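Long-range contact in protein FkbI (Streptomyces hygroscopicus, PDB 1R2J), which is an FAD-containing member of the acyl-CoA dehydrogenase family that probably oxidises an acyl-ACP substrate in making the methoxymalonyl extender unit of the polyketide FK520: residues A[123-136]-A[154-168]. Numbering follows the deposited sequence.
Sequences MRTRVRLDGDTAVV and VFGLQEDGSGAVVVV
The guanidinium of Arg128 meets Glu159 CB at its edge, in plane, with NH2 3.3 Å from that carbon. A bend at chi3 (62°) brings this edge against the Glu159 side chain. The carboxylate, turned 50° against the guanidinium plane, places Glu159 OE2 3.3 Å from Arg128 NH2, well out of that plane, so this salt bridge rests on charge without a directed N-H. Arg128 also pairs with Asp130. The ring of Phe155 carries Val165 CG2 on one face, while Met123 touches the Phe155 methylene rather than the ring, CE to CB 3.9 Å; this ring packs near Val109 and Phe111, both FAD-binding residues.

Between these ends the backbones join in a single bridge, Arg126 with Leu157. Leu157 N donates nearly straight (171°) to Thr125 O, and Val127 N donates to Leu157 O from above the carbonyl plane. On the side facing strand 164-169, Val127 sends both methyls onto Val166 CG2, CG1 tightly at 3.4 Å; Val136 CG1 meets Val168 CG2 at 4.2 Å. Strand 199-202 also touches Val136, Val166 and Val168.

Methyl packing thus joins two sheets of the middle domain and two directed backbone bonds pin Arg126 beside Leu157, whereas the Arg128–Glu159 pair adds a probably weak, undirected attraction at the protein surface.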
ATOM      1  N   MET A 123      -5.936  18.260  -7.584  1.00 30.66           N
ATOM      2  CA  MET A 123      -6.994  18.060  -6.591  1.00 31.96           C
ATOM      3  C   MET A 123      -7.611  19.413  -6.221  1.00 33.05           C
ATOM      4  O   MET A 123      -6.905  20.419  -6.153  1.00 30.93           O
ATOM      5  CB  MET A 123      -6.441  17.375  -5.333  1.00 30.44           C
ATOM      6  CG  MET A 123      -5.305  18.115  -4.649  1.00 31.18           C
ATOM      7  SD  MET A 123      -4.943  17.480  -2.988  1.00 32.14           S
ATOM      8  CE  MET A 123      -4.038  15.957  -3.348  1.00 30.67           C
ATOM      9  N   ARG A 124      -8.922  19.440  -5.989  1.00 34.72           N
ATOM     10  CA  ARG A 124      -9.603  20.689  -5.649  1.00 36.69           C
ATOM     11  C   ARG A 124     -10.160  20.742  -4.232  1.00 37.61           C
ATOM     12  O   ARG A 124     -10.746  21.748  -3.828  1.00 36.19           O
ATOM     13  CB  ARG A 124     -10.733  20.967  -6.643  1.00 38.58           C
ATOM     14  CG  ARG A 124     -10.273  21.564  -7.962  1.00 42.59           C
ATOM     15  CD  ARG A 124     -10.609  20.662  -9.128  1.00 46.22           C
ATOM     16  NE  ARG A 124     -12.004  20.236  -9.095  1.00 50.29           N
ATOM     17  CZ  ARG A 124     -12.623  19.636 -10.107  1.00 51.60           C
ATOM     18  NH1 ARG A 124     -11.969  19.396 -11.235  1.00 52.30           N
ATOM     19  NH2 ARG A 124     -13.891  19.269  -9.987  1.00 52.45           N
ATOM     20  N   THR A 125      -9.990  19.663  -3.479  1.00 36.93           N
ATOM     21  CA  THR A 125     -10.481  19.640  -2.111  1.00 38.27           C
ATOM     22  C   THR A 125      -9.799  20.766  -1.333  1.00 39.00           C
ATOM     23  O   THR A 125      -8.599  21.010  -1.496  1.00 38.45           O
ATOM     24  CB  THR A 125     -10.188  18.284  -1.444  1.00 37.87           C
ATOM     25  OG1 THR A 125     -10.564  18.334  -0.062  1.00 38.15           O
ATOM     26  CG2 THR A 125      -8.717  17.957  -1.554  1.00 40.50           C
ATOM     27  N   ARG A 126     -10.567  21.449  -0.490  1.00 39.85           N
ATOM     28  CA  ARG A 126     -10.046  22.570   0.283  1.00 42.00           C
ATOM     29  C   ARG A 126     -10.157  22.405   1.800  1.00 40.81           C
ATOM     30  O   ARG A 126     -11.114  21.832   2.303  1.00 41.13           O
ATOM     31  CB  ARG A 126     -10.774  23.855  -0.135  1.00 44.51           C
ATOM     32  CG  ARG A 126     -12.263  23.671  -0.392  1.00 48.65           C
ATOM     33  CD  ARG A 126     -12.816  24.798  -1.255  1.00 52.55           C
ATOM     34  NE  ARG A 126     -14.267  24.714  -1.390  1.00 56.08           N
ATOM     35  CZ  ARG A 126     -14.899  23.755  -2.062  1.00 57.98           C
ATOM     36  NH1 ARG A 126     -14.204  22.796  -2.662  1.00 58.71           N
ATOM     37  NH2 ARG A 126     -16.225  23.751  -2.128  1.00 58.58           N
ATOM     38  N   VAL A 127      -9.147  22.904   2.506  1.00 41.03           N
ATOM     39  CA  VAL A 127      -9.094  22.873   3.960  1.00 43.19           C
ATOM     40  C   VAL A 127      -9.019  24.326   4.371  1.00 45.38           C
ATOM     41  O   VAL A 127      -8.129  25.050   3.909  1.00 44.55           O
ATOM     42  CB  VAL A 127      -7.853  22.149   4.480  1.00 42.82           C
ATOM     43  CG1 VAL A 127      -7.779  22.238   5.984  1.00 42.55           C
ATOM     44  CG2 VAL A 127      -7.865  20.686   4.036  1.00 41.92           C
ATOM     45  N   ARG A 128      -9.941  24.764   5.225  1.00 47.79           N
ATOM     46  CA  ARG A 128      -9.949  26.163   5.633  1.00 51.61           C
ATOM     47  C   ARG A 128      -9.940  26.380   7.155  1.00 52.66           C
ATOM     48  O   ARG A 128     -10.958  26.184   7.840  1.00 52.37           O
ATOM     49  CB  ARG A 128     -11.156  26.874   4.993  1.00 53.38           C
ATOM     50  CG  ARG A 128     -10.874  27.459   3.616  1.00 57.49           C
ATOM     51  CD  ARG A 128     -11.871  28.558   3.226  1.00 60.74           C
ATOM     52  NE  ARG A 128     -11.772  29.678   4.161  1.00 63.50           N
ATOM     53  CZ  ARG A 128     -10.765  30.548   4.224  1.00 64.17           C
ATOM     54  NH1 ARG A 128     -10.800  31.524   5.125  1.00 64.20           N
ATOM     55  NH2 ARG A 128      -9.728  30.450   3.400  1.00 65.01           N
ATOM     56  N   LEU A 129      -8.787  26.835   7.649  1.00 54.68           N
ATOM     57  CA  LEU A 129      -8.580  27.131   9.061  1.00 56.57           C
ATOM     58  C   LEU A 129      -9.478  28.333   9.391  1.00 56.75           C
ATOM     59  O   LEU A 129      -9.436  29.347   8.696  1.00 56.82           O
ATOM     60  CB  LEU A 129      -7.141  27.513   9.350  1.00 57.28           C
ATOM     61  CG  LEU A 129      -6.054  26.443   9.235  1.00 58.16           C
ATOM     62  CD1 LEU A 129      -4.675  27.092   9.272  1.00 58.52           C
ATOM     63  CD2 LEU A 129      -6.198  25.426  10.358  1.00 58.54           C
ATOM     64  N   ASP A 130     -10.257  28.235  10.468  1.00 57.96           N
ATOM     65  CA  ASP A 130     -11.163  29.307  10.864  1.00 58.37           C
ATOM     66  C   ASP A 130     -11.330  29.311  12.382  1.00 58.19           C
ATOM     67  O   ASP A 130     -12.306  28.781  12.914  1.00 58.03           O
ATOM     68  CB  ASP A 130     -12.522  29.113  10.206  1.00 59.18           C
ATOM     69  CG  ASP A 130     -12.465  29.238   8.696  1.00 61.13           C
ATOM     70  OD1 ASP A 130     -12.034  30.303   8.211  1.00 61.22           O
ATOM     71  OD2 ASP A 130     -12.842  28.269   7.998  1.00 61.94           O
ATOM     72  N   GLY A 131     -10.362  29.902  13.072  1.00 57.09           N
ATOM     73  CA  GLY A 131     -10.432  29.959  14.513  1.00 56.48           C
ATOM     74  C   GLY A 131      -9.946  28.683  15.173  1.00 55.67           C
ATOM     75  O   GLY A 131      -8.807  28.267  14.973  1.00 55.29           O
ATOM     76  N   ASP A 132     -10.814  28.071  15.971  1.00 54.83           N
ATOM     77  CA  ASP A 132     -10.501  26.836  16.684  1.00 54.04           C
ATOM     78  C   ASP A 132     -10.932  25.630  15.855  1.00 52.97           C
ATOM     79  O   ASP A 132     -10.791  24.488  16.290  1.00 52.68           O
ATOM     80  CB  ASP A 132     -11.271  26.795  18.006  1.00 55.03           C
ATOM     81  CG  ASP A 132     -12.781  26.867  17.799  1.00 55.92           C
ATOM     82  OD1 ASP A 132     -13.540  26.664  18.773  1.00 57.09           O
ATOM     83  OD2 ASP A 132     -13.209  27.132  16.652  1.00 56.80           O
ATOM     84  N   THR A 133     -11.439  25.888  14.654  1.00 51.21           N
ATOM     85  CA  THR A 133     -11.961  24.821  13.814  1.00 49.74           C
ATOM     86  C   THR A 133     -11.564  24.856  12.332  1.00 48.45           C
ATOM     87  O   THR A 133     -11.412  25.926  11.742  1.00 48.59           O
ATOM     88  CB  THR A 133     -13.503  24.829  13.924  1.00 50.03           C
ATOM     89  OG1 THR A 133     -13.884  24.702  15.300  1.00 51.58           O
ATOM     90  CG2 THR A 133     -14.114  23.693  13.143  1.00 50.99           C
ATOM     91  N   ALA A 134     -11.401  23.671  11.743  1.00 45.73           N
ATOM     92  CA  ALA A 134     -11.044  23.554  10.332  1.00 43.92           C
ATOM     93  C   ALA A 134     -12.212  22.964   9.543  1.00 42.73           C
ATOM     94  O   ALA A 134     -12.921  22.078  10.026  1.00 42.84           O
ATOM     95  CB  ALA A 134      -9.804  22.678  10.172  1.00 43.42           C
ATOM     96  N   VAL A 135     -12.420  23.467   8.333  1.00 40.91           N
ATOM     97  CA  VAL A 135     -13.500  22.977   7.486  1.00 39.69           C
ATOM     98  C   VAL A 135     -12.924  22.403   6.193  1.00 38.92           C
ATOM     99  O   VAL A 135     -12.274  23.108   5.416  1.00 37.64           O
ATOM    100  CB  VAL A 135     -14.493  24.107   7.137  1.00 40.03           C
ATOM    101  CG1 VAL A 135     -15.661  23.545   6.343  1.00 38.92           C
ATOM    102  CG2 VAL A 135     -14.995  24.776   8.412  1.00 40.30           C
ATOM    103  N   VAL A 136     -13.151  21.113   5.970  1.00 38.34           N
ATOM    104  CA  VAL A 136     -12.656  20.462   4.764  1.00 37.51           C
ATOM    105  C   VAL A 136     -13.826  20.135   3.861  1.00 36.71           C
ATOM    106  O   VAL A 136     -14.852  19.633   4.316  1.00 36.19           O
ATOM    107  CB  VAL A 136     -11.887  19.156   5.086  1.00 37.94           C
ATOM    108  CG1 VAL A 136     -12.723  18.267   5.978  1.00 38.20           C
ATOM    109  CG2 VAL A 136     -11.538  18.425   3.789  1.00 36.00           C
ATOM    110  N   VAL A 154      -6.710  13.225   5.052  1.00 23.50           N
ATOM    111  CA  VAL A 154      -7.056  13.907   3.810  1.00 24.33           C
ATOM    112  C   VAL A 154      -6.145  15.053   3.378  1.00 25.54           C
ATOM    113  O   VAL A 154      -5.808  15.935   4.172  1.00 25.19           O
ATOM    114  CB  VAL A 154      -8.509  14.439   3.900  1.00 22.69           C
ATOM    115  CG1 VAL A 154      -8.917  15.127   2.610  1.00 25.14           C
ATOM    116  CG2 VAL A 154      -9.442  13.295   4.203  1.00 22.68           C
ATOM    117  N   PHE A 155      -5.768  15.026   2.102  1.00 25.40           N
ATOM    118  CA  PHE A 155      -4.922  16.052   1.501  1.00 26.44           C
ATOM    119  C   PHE A 155      -5.833  17.047   0.790  1.00 26.99           C
ATOM    120  O   PHE A 155      -6.896  16.672   0.287  1.00 26.96           O
ATOM    121  CB  PHE A 155      -3.963  15.430   0.479  1.00 24.99           C
ATOM    122  CG  PHE A 155      -2.700  14.874   1.081  1.00 24.94           C
ATOM    123  CD1 PHE A 155      -1.536  15.627   1.098  1.00 24.79           C
ATOM    124  CD2 PHE A 155      -2.676  13.599   1.625  1.00 24.66           C
ATOM    125  CE1 PHE A 155      -0.365  15.118   1.645  1.00 26.08           C
ATOM    126  CE2 PHE A 155      -1.509  13.081   2.174  1.00 26.14           C
ATOM    127  CZ  PHE A 155      -0.352  13.842   2.182  1.00 25.45           C
ATOM    128  N   GLY A 156      -5.412  18.307   0.746  1.00 28.74           N
ATOM    129  CA  GLY A 156      -6.206  19.333   0.097  1.00 30.90           C
ATOM    130  C   GLY A 156      -5.473  20.656  -0.031  1.00 32.43           C
ATOM    131  O   GLY A 156      -4.311  20.767   0.368  1.00 31.78           O
ATOM    132  N   LEU A 157      -6.148  21.658  -0.592  1.00 34.25           N
ATOM    133  CA  LEU A 157      -5.553  22.977  -0.767  1.00 37.80           C
ATOM    134  C   LEU A 157      -6.096  23.944   0.272  1.00 41.14           C
ATOM    135  O   LEU A 157      -7.304  24.012   0.508  1.00 41.35           O
ATOM    136  CB  LEU A 157      -5.850  23.522  -2.164  1.00 37.81           C
ATOM    137  CG  LEU A 157      -5.497  22.638  -3.362  1.00 37.91           C
ATOM    138  CD1 LEU A 157      -5.906  23.341  -4.652  1.00 38.17           C
ATOM    139  CD2 LEU A 157      -4.012  22.343  -3.364  1.00 36.71           C
ATOM    140  N   GLN A 158      -5.199  24.696   0.895  1.00 44.99           N
ATOM    141  CA  GLN A 158      -5.614  25.651   1.905  1.00 48.99           C
ATOM    142  C   GLN A 158      -6.253  26.838   1.183  1.00 52.14           C
ATOM    143  O   GLN A 158      -7.300  26.688   0.551  1.00 53.77           O
ATOM    144  CB  GLN A 158      -4.403  26.084   2.730  1.00 47.92           C
ATOM    145  CG  GLN A 158      -4.727  26.437   4.170  1.00 47.88           C
ATOM    146  CD  GLN A 158      -3.629  26.010   5.119  1.00 47.04           C
ATOM    147  OE1 GLN A 158      -2.447  26.040   4.772  1.00 46.75           O
ATOM    148  NE2 GLN A 158      -4.010  25.620   6.329  1.00 46.84           N
ATOM    149  N   GLU A 159      -5.625  28.007   1.260  1.00 55.02           N
ATOM    150  CA  GLU A 159      -6.147  29.210   0.609  1.00 57.44           C
ATOM    151  C   GLU A 159      -4.996  30.101   0.156  1.00 58.33           C
ATOM    152  O   GLU A 159      -4.978  30.589  -0.980  1.00 58.06           O
ATOM    153  CB  GLU A 159      -7.059  29.970   1.573  1.00 58.56           C
ATOM    154  CG  GLU A 159      -7.551  31.311   1.046  1.00 61.10           C
ATOM    155  CD  GLU A 159      -8.652  31.190   0.005  1.00 62.94           C
ATOM    156  OE1 GLU A 159      -8.405  30.634  -1.088  1.00 64.68           O
ATOM    157  OE2 GLU A 159      -9.772  31.663   0.289  1.00 63.58           O
ATOM    158  N   ASP A 160      -4.065  30.329   1.078  1.00 59.86           N
ATOM    159  CA  ASP A 160      -2.862  31.114   0.840  1.00 61.42           C
ATOM    160  C   ASP A 160      -1.862  30.040   0.455  1.00 61.35           C
ATOM    161  O   ASP A 160      -1.753  29.681  -0.716  1.00 62.59           O
ATOM    162  CB  ASP A 160      -2.353  31.793   2.124  1.00 63.58           C
ATOM    163  CG  ASP A 160      -3.309  32.831   2.673  1.00 64.89           C
ATOM    164  OD1 ASP A 160      -4.494  32.504   2.901  1.00 65.55           O
ATOM    165  OD2 ASP A 160      -2.869  33.988   2.882  1.00 65.78           O
ATOM    166  N   GLY A 161      -1.164  29.560   1.480  1.00 60.70           N
ATOM    167  CA  GLY A 161      -0.184  28.501   1.314  1.00 59.48           C
ATOM    168  C   GLY A 161      -0.936  27.218   1.035  1.00 58.53           C
ATOM    169  O   GLY A 161      -1.257  26.443   1.944  1.00 57.50           O
ATOM    170  N   SER A 162      -1.228  27.025  -0.247  1.00 57.07           N
ATOM    171  CA  SER A 162      -1.952  25.870  -0.752  1.00 56.22           C
ATOM    172  C   SER A 162      -1.332  24.579  -0.243  1.00 54.38           C
ATOM    173  O   SER A 162      -0.127  24.515  -0.009  1.00 55.28           O
ATOM    174  CB  SER A 162      -1.936  25.908  -2.282  1.00 56.69           C
ATOM    175  OG  SER A 162      -2.496  27.130  -2.732  1.00 57.81           O
ATOM    176  N   GLY A 163      -2.157  23.556  -0.057  1.00 51.95           N
ATOM    177  CA  GLY A 163      -1.638  22.285   0.417  1.00 48.25           C
ATOM    178  C   GLY A 163      -1.665  22.118   1.923  1.00 45.52           C
ATOM    179  O   GLY A 163      -0.931  22.781   2.650  1.00 45.44           O
ATOM    180  N   ALA A 164      -2.520  21.217   2.391  1.00 42.99           N
ATOM    181  CA  ALA A 164      -2.655  20.944   3.814  1.00 41.69           C
ATOM    182  C   ALA A 164      -3.138  19.509   3.987  1.00 40.89           C
ATOM    183  O   ALA A 164      -3.688  18.915   3.061  1.00 40.77           O
ATOM    184  CB  ALA A 164      -3.654  21.909   4.449  1.00 41.49           C
ATOM    185  N   VAL A 165      -2.916  18.946   5.171  1.00 40.24           N
ATOM    186  CA  VAL A 165      -3.334  17.578   5.457  1.00 39.67           C
ATOM    187  C   VAL A 165      -4.155  17.557   6.739  1.00 38.78           C
ATOM    188  O   VAL A 165      -3.710  18.061   7.768  1.00 38.69           O
ATOM    189  CB  VAL A 165      -2.115  16.653   5.627  1.00 39.72           C
ATOM    190  CG1 VAL A 165      -2.571  15.212   5.723  1.00 39.34           C
ATOM    191  CG2 VAL A 165      -1.153  16.841   4.463  1.00 39.87           C
ATOM    192  N   VAL A 166      -5.347  16.968   6.673  1.00 37.95           N
ATOM    193  CA  VAL A 166      -6.237  16.904   7.831  1.00 37.04           C
ATOM    194  C   VAL A 166      -6.666  15.487   8.208  1.00 35.77           C
ATOM    195  O   VAL A 166      -7.062  14.695   7.349  1.00 34.80           O
ATOM    196  CB  VAL A 166      -7.519  17.741   7.591  1.00 37.36           C
ATOM    197  CG1 VAL A 166      -8.327  17.860   8.884  1.00 36.58           C
ATOM    198  CG2 VAL A 166      -7.146  19.113   7.074  1.00 38.98           C
ATOM    199  N   VAL A 167      -6.579  15.172   9.498  1.00 34.79           N
ATOM    200  CA  VAL A 167      -6.991  13.862   9.997  1.00 33.96           C
ATOM    201  C   VAL A 167      -8.457  14.017  10.387  1.00 33.61           C
ATOM    202  O   VAL A 167      -8.779  14.676  11.378  1.00 33.63           O
ATOM    203  CB  VAL A 167      -6.168  13.442  11.235  1.00 34.08           C
ATOM    204  CG1 VAL A 167      -6.647  12.093  11.748  1.00 34.18           C
ATOM    205  CG2 VAL A 167      -4.686  13.382  10.877  1.00 34.58           C
ATOM    206  N   VAL A 168      -9.338  13.416   9.593  1.00 33.32           N
ATOM    207  CA  VAL A 168     -10.776  13.500   9.811  1.00 33.47           C
ATOM    208  C   VAL A 168     -11.408  12.213  10.340  1.00 34.95           C
ATOM    209  O   VAL A 168     -11.222  11.140   9.765  1.00 34.55           O
ATOM    210  CB  VAL A 168     -11.503  13.867   8.495  1.00 33.11           C
ATOM    211  CG1 VAL A 168     -12.965  14.165   8.769  1.00 33.46           C
ATOM    212  CG2 VAL A 168     -10.818  15.052   7.829  1.00 33.80           C
TER